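Local coordinates for protein histidine--tRNA ligase (Thermus thermophilus, PDB 1H4V) that charges tRNA(His) with L-histidine at the expense of ATP, as a homodimeric class II aminoacyl-tRNA synthetase, at residues E135-D140 and L237-R242; P255-G260 and R266-V271. All blocks are in the same frame, centred on the assembly; numbering follows the deposited sequence.

How the contacts relate
Both contacts belong to the catalytic part of the synthetase, with centres about 14 Å apart, and strand 267-272 joins them. On one face of this strand lies the helix pair of contact 1. Thr267 turns to that side: its OG1 lies 2.5 Å from Asp140 OD1, a probable hydrogen bond, and 3.8 Å from Val240 CG2. Next to Thr267 in the chain, Arg266 NH1 makes a salt bridge to Glu135 OE1 at 2.9 Å. Ala268 and Glu270 turn to the other face, where loop 255-260 of contact 2 crosses. The sheet of which this strand is part thus has the helices on one side and, as in other class II synthetases, probably the active site on the other.

Contact 1: E135-D140 and L237-R242; sequences ENPILD and LKEVER
Pro137, in the first turn of helix 137-153, rests against Glu239 and Val240 of helix 231-246, the nearest CA atoms, Pro137 CA and Val240 CA, being 5.6 Å apart. Its ring lies alongside the Glu239 stem, both pointing the same way, with Pro137 CB 3.7 Å from Glu239 CB. One turn on, Asp140 CB meets Val240 CG2 at 3.8 Å, and this methyl also lies 4.0 Å from the carbonyl oxygen Pro137 O. Val240 presents CG2 to the neighbouring helix because its other methyl, CG1, stands anti to the backbone N (chi1 -178°). The two helices pack as a pair on the outer face of the class II catalytic sheet; Asp140 OD1 bonds Thr267 OG1 on that face, and OD2 forms a salt bridge to Arg287. Asn136 is the N-cap of helix 137-153: its OD1 accepts from Ile138 N at 2.9 Å, in the carbonyl plane on a lone pair. Beyond its stem, Glu239 bends at chi2 (-75°); its OE2 sits over the centre of one face of the Arg242 guanidinium, while Glu239 OE1 makes a long salt bridge of 3.7 Å to Arg242 NH2, out of the guanidinium plane and with no N-H aimed at it. Leu361 and Val341 of the second subunit pack on Asn136, Ile138 and Leu139.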
# COMPACT_ATOMS: atom_id res chain seq x y z
N GLU A 135 8.88 20.52 21.38
CA GLU A 135 10.13 21.16 20.98
C GLU A 135 11.32 20.46 21.65
O GLU A 135 12.48 20.76 21.36
CB GLU A 135 10.11 22.63 21.39
CG GLU A 135 11.39 23.37 21.07
CD GLU A 135 11.55 23.62 19.58
OE1 GLU A 135 12.71 23.70 19.11
OE2 GLU A 135 10.52 23.75 18.88
N ASN A 136 11.02 19.52 22.55
CA ASN A 136 12.05 18.78 23.28
C ASN A 136 13.12 18.17 22.37
O ASN A 136 12.82 17.40 21.46
CB ASN A 136 11.40 17.68 24.12
CG ASN A 136 12.31 17.20 25.22
OD1 ASN A 136 13.43 16.75 24.97
ND2 ASN A 136 11.84 17.29 26.46
N PRO A 137 14.41 18.50 22.61
CA PRO A 137 15.53 17.99 21.82
C PRO A 137 15.69 16.47 21.83
O PRO A 137 16.38 15.90 20.98
CB PRO A 137 16.74 18.72 22.41
CG PRO A 137 16.31 19.02 23.80
CD PRO A 137 14.88 19.43 23.64
N ILE A 138 15.05 15.82 22.79
CA ILE A 138 15.10 14.38 22.85
C ILE A 138 14.43 13.83 21.58
O ILE A 138 14.89 12.84 21.01
CB ILE A 138 14.37 13.84 24.12
CG1 ILE A 138 15.30 13.97 25.33
CG2 ILE A 138 13.95 12.39 23.93
CD1 ILE A 138 14.63 13.68 26.68
N LEU A 139 13.38 14.49 21.12
CA LEU A 139 12.68 14.03 19.93
C LEU A 139 13.52 14.12 18.66
O LEU A 139 13.36 13.29 17.75
CB LEU A 139 11.38 14.80 19.75
CG LEU A 139 10.49 14.61 20.98
CD1 LEU A 139 9.32 15.55 20.92
CD2 LEU A 139 10.04 13.16 21.06
N ASP A 140 14.40 15.11 18.59
CA ASP A 140 15.27 15.27 17.42
C ASP A 140 16.28 14.13 17.39
O ASP A 140 16.51 13.52 16.35
CB ASP A 140 16.01 16.61 17.49
CG ASP A 140 15.07 17.78 17.67
OD1 ASP A 140 15.24 18.81 16.97
OD2 ASP A 140 14.16 17.69 18.52
N LEU A 237 20.92 22.43 19.70
CA LEU A 237 21.77 21.57 18.91
C LEU A 237 22.75 20.82 19.80
O LEU A 237 23.07 19.65 19.54
CB LEU A 237 22.53 22.39 17.86
CG LEU A 237 23.54 21.63 16.98
CD1 LEU A 237 22.87 20.45 16.27
CD2 LEU A 237 24.15 22.62 15.97
N LYS A 238 23.25 21.48 20.84
CA LYS A 238 24.19 20.82 21.74
C LYS A 238 23.48 19.68 22.46
O LYS A 238 24.07 18.61 22.66
CB LYS A 238 24.77 21.81 22.75
N GLU A 239 22.23 19.88 22.84
CA GLU A 239 21.45 18.84 23.50
C GLU A 239 21.31 17.63 22.55
O GLU A 239 21.54 16.48 22.95
CB GLU A 239 20.05 19.36 23.86
CG GLU A 239 20.04 20.39 24.98
CD GLU A 239 20.26 19.78 26.35
OE1 GLU A 239 19.38 19.01 26.81
OE2 GLU A 239 21.30 20.06 26.98
N VAL A 240 20.94 17.89 21.30
CA VAL A 240 20.78 16.82 20.33
C VAL A 240 22.09 16.05 20.18
O VAL A 240 22.09 14.81 20.15
CB VAL A 240 20.37 17.36 18.94
CG1 VAL A 240 20.18 16.21 17.97
CG2 VAL A 240 19.10 18.18 19.06
N GLU A 241 23.20 16.77 20.10
CA GLU A 241 24.51 16.15 19.97
C GLU A 241 24.80 15.26 21.18
O GLU A 241 25.28 14.14 21.03
CB GLU A 241 25.61 17.21 19.85
CG GLU A 241 25.53 18.07 18.61
CD GLU A 241 26.63 19.12 18.56
OE1 GLU A 241 27.82 18.73 18.56
OE2 GLU A 241 26.32 20.33 18.52
N ARG A 242 24.50 15.77 22.37
CA ARG A 242 24.75 15.02 23.58
C ARG A 242 24.02 13.68 23.56
O ARG A 242 24.61 12.64 23.90
CB ARG A 242 24.33 15.82 24.82
CG ARG A 242 24.75 15.16 26.12
CD ARG A 242 24.31 15.96 27.34
NE ARG A 242 22.87 15.86 27.58
CZ ARG A 242 22.25 16.41 28.62
NH1 ARG A 242 22.94 17.10 29.51
NH2 ARG A 242 20.94 16.27 28.77

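Contact 2: P255-G260 and R266-V271; sequences PALVRG and RTAFEV
Leu257 points toward strand 267-272 from the loop after strand 251-253 and spreads its two methyls over it. CD1 settles on the backbone, 3.6 Å from Phe269 CA and 3.8 Å from Ala268 O. CD2 turns to the acidic end of Glu270, with Leu257 CD2 only 3.2 Å from Glu270 OE2, and also lies over one face of the Arg259 guanidinium, offset toward its rim. An alanine at Leu257 would remove both methyls and would probably open a gap above Phe269 CA, with the guanidinium face losing this cover. Past Val258, Arg259 bends at chi2 (-69°) before extending toward the strand. The guanidinium meets it edge-on: Arg259 NE lies 3.7 Å from Ala268 CB, and Arg259 NH2 comes within 3.3 Å of Phe269 O. A weak hydrogen bond runs from NH2 to Gly285 O on the neighbouring strand. Glu270 OE2 approaches obliquely, 4.2 Å from Arg259 NH1 and beyond salt-bridge range, with carboxylate and guanidinium planes 55° apart. The Arg259 carbonyl oxygen accepts a hydrogen bond from Arg172. The Leu-Val-Arg-Gly run of this loop opens a sequence signature of histidyl-tRNA synthetases, laid across the active-site face of the class II antiparallel sheet.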
# COMPACT_ATOMS: atom_id res chain seq x y z
N PRO A 255 28.11 21.69 7.85
CA PRO A 255 27.68 23.06 7.56
C PRO A 255 27.03 23.21 6.18
O PRO A 255 26.36 24.20 5.92
CB PRO A 255 28.99 23.86 7.68
CG PRO A 255 30.04 22.85 7.31
CD PRO A 255 29.57 21.61 8.02
N ALA A 256 27.21 22.21 5.32
CA ALA A 256 26.63 22.25 3.97
C ALA A 256 25.16 21.84 3.95
O ALA A 256 24.48 22.00 2.93
CB ALA A 256 27.43 21.35 3.04
N LEU A 257 24.66 21.30 5.06
CA LEU A 257 23.27 20.88 5.14
C LEU A 257 22.41 22.12 5.34
O LEU A 257 22.55 22.82 6.35
CB LEU A 257 23.06 19.95 6.32
CG LEU A 257 22.41 18.59 6.05
CD1 LEU A 257 22.16 17.90 7.38
CD2 LEU A 257 21.11 18.77 5.28
N VAL A 258 21.52 22.41 4.40
CA VAL A 258 20.69 23.59 4.52
C VAL A 258 19.21 23.34 4.21
O VAL A 258 18.86 22.38 3.53
CB VAL A 258 21.20 24.72 3.58
CG1 VAL A 258 20.53 26.04 3.94
CG2 VAL A 258 22.70 24.85 3.68
N ARG A 259 18.36 24.20 4.76
CA ARG A 259 16.91 24.13 4.56
C ARG A 259 16.47 25.56 4.25
O ARG A 259 16.42 26.40 5.15
CB ARG A 259 16.22 23.63 5.83
CG ARG A 259 16.75 22.30 6.37
CD ARG A 259 16.43 21.10 5.49
NE ARG A 259 16.88 19.87 6.14
CZ ARG A 259 17.00 18.70 5.53
NH1 ARG A 259 16.70 18.58 4.25
NH2 ARG A 259 17.43 17.64 6.21
N GLY A 260 16.16 25.81 2.99
CA GLY A 260 15.77 27.15 2.57
C GLY A 260 14.39 27.65 2.95
O GLY A 260 14.23 28.85 3.18
N ARG A 266 15.87 24.87 13.50
CA ARG A 266 16.85 24.06 14.21
C ARG A 266 17.32 22.81 13.48
O ARG A 266 17.67 22.87 12.30
CB ARG A 266 16.30 23.71 15.60
CG ARG A 266 15.98 24.96 16.41
CD ARG A 266 15.53 24.71 17.84
NE ARG A 266 15.23 26.00 18.47
CZ ARG A 266 14.90 26.18 19.74
NH1 ARG A 266 14.82 25.16 20.57
NH2 ARG A 266 14.67 27.40 20.18
N THR A 267 17.30 21.68 14.18
CA THR A 267 17.76 20.39 13.65
C THR A 267 17.49 20.04 12.19
O THR A 267 16.39 20.19 11.68
CB THR A 267 17.23 19.23 14.50
OG1 THR A 267 17.41 19.53 15.88
CG2 THR A 267 17.98 17.95 14.19
N ALA A 268 18.53 19.55 11.54
CA ALA A 268 18.45 19.08 10.16
C ALA A 268 19.45 17.95 10.14
O ALA A 268 20.48 18.02 10.82
CB ALA A 268 18.86 20.17 9.20
N PHE A 269 19.17 16.89 9.39
CA PHE A 269 20.09 15.78 9.35
C PHE A 269 19.86 14.91 8.15
O PHE A 269 18.80 14.95 7.53
CB PHE A 269 19.95 14.94 10.63
CG PHE A 269 18.62 14.27 10.77
CD1 PHE A 269 18.41 13.00 10.25
CD2 PHE A 269 17.57 14.92 11.41
CE1 PHE A 269 17.17 12.37 10.37
CE2 PHE A 269 16.32 14.30 11.54
CZ PHE A 269 16.12 13.02 11.02
N GLU A 270 20.87 14.12 7.83
CA GLU A 270 20.83 13.22 6.69
C GLU A 270 21.71 12.01 6.96
O GLU A 270 22.65 12.08 7.77
CB GLU A 270 21.31 13.93 5.42
CG GLU A 270 20.20 14.55 4.61
CD GLU A 270 20.72 15.38 3.44
OE1 GLU A 270 21.66 14.92 2.76
OE2 GLU A 270 20.17 16.49 3.20
N VAL A 271 21.39 10.91 6.29
CA VAL A 271 22.16 9.68 6.40
C VAL A 271 22.60 9.34 4.98
O VAL A 271 21.77 9.14 4.09
CB VAL A 271 21.32 8.53 6.98
CG1 VAL A 271 22.19 7.30 7.17
CG2 VAL A 271 20.72 8.95 8.30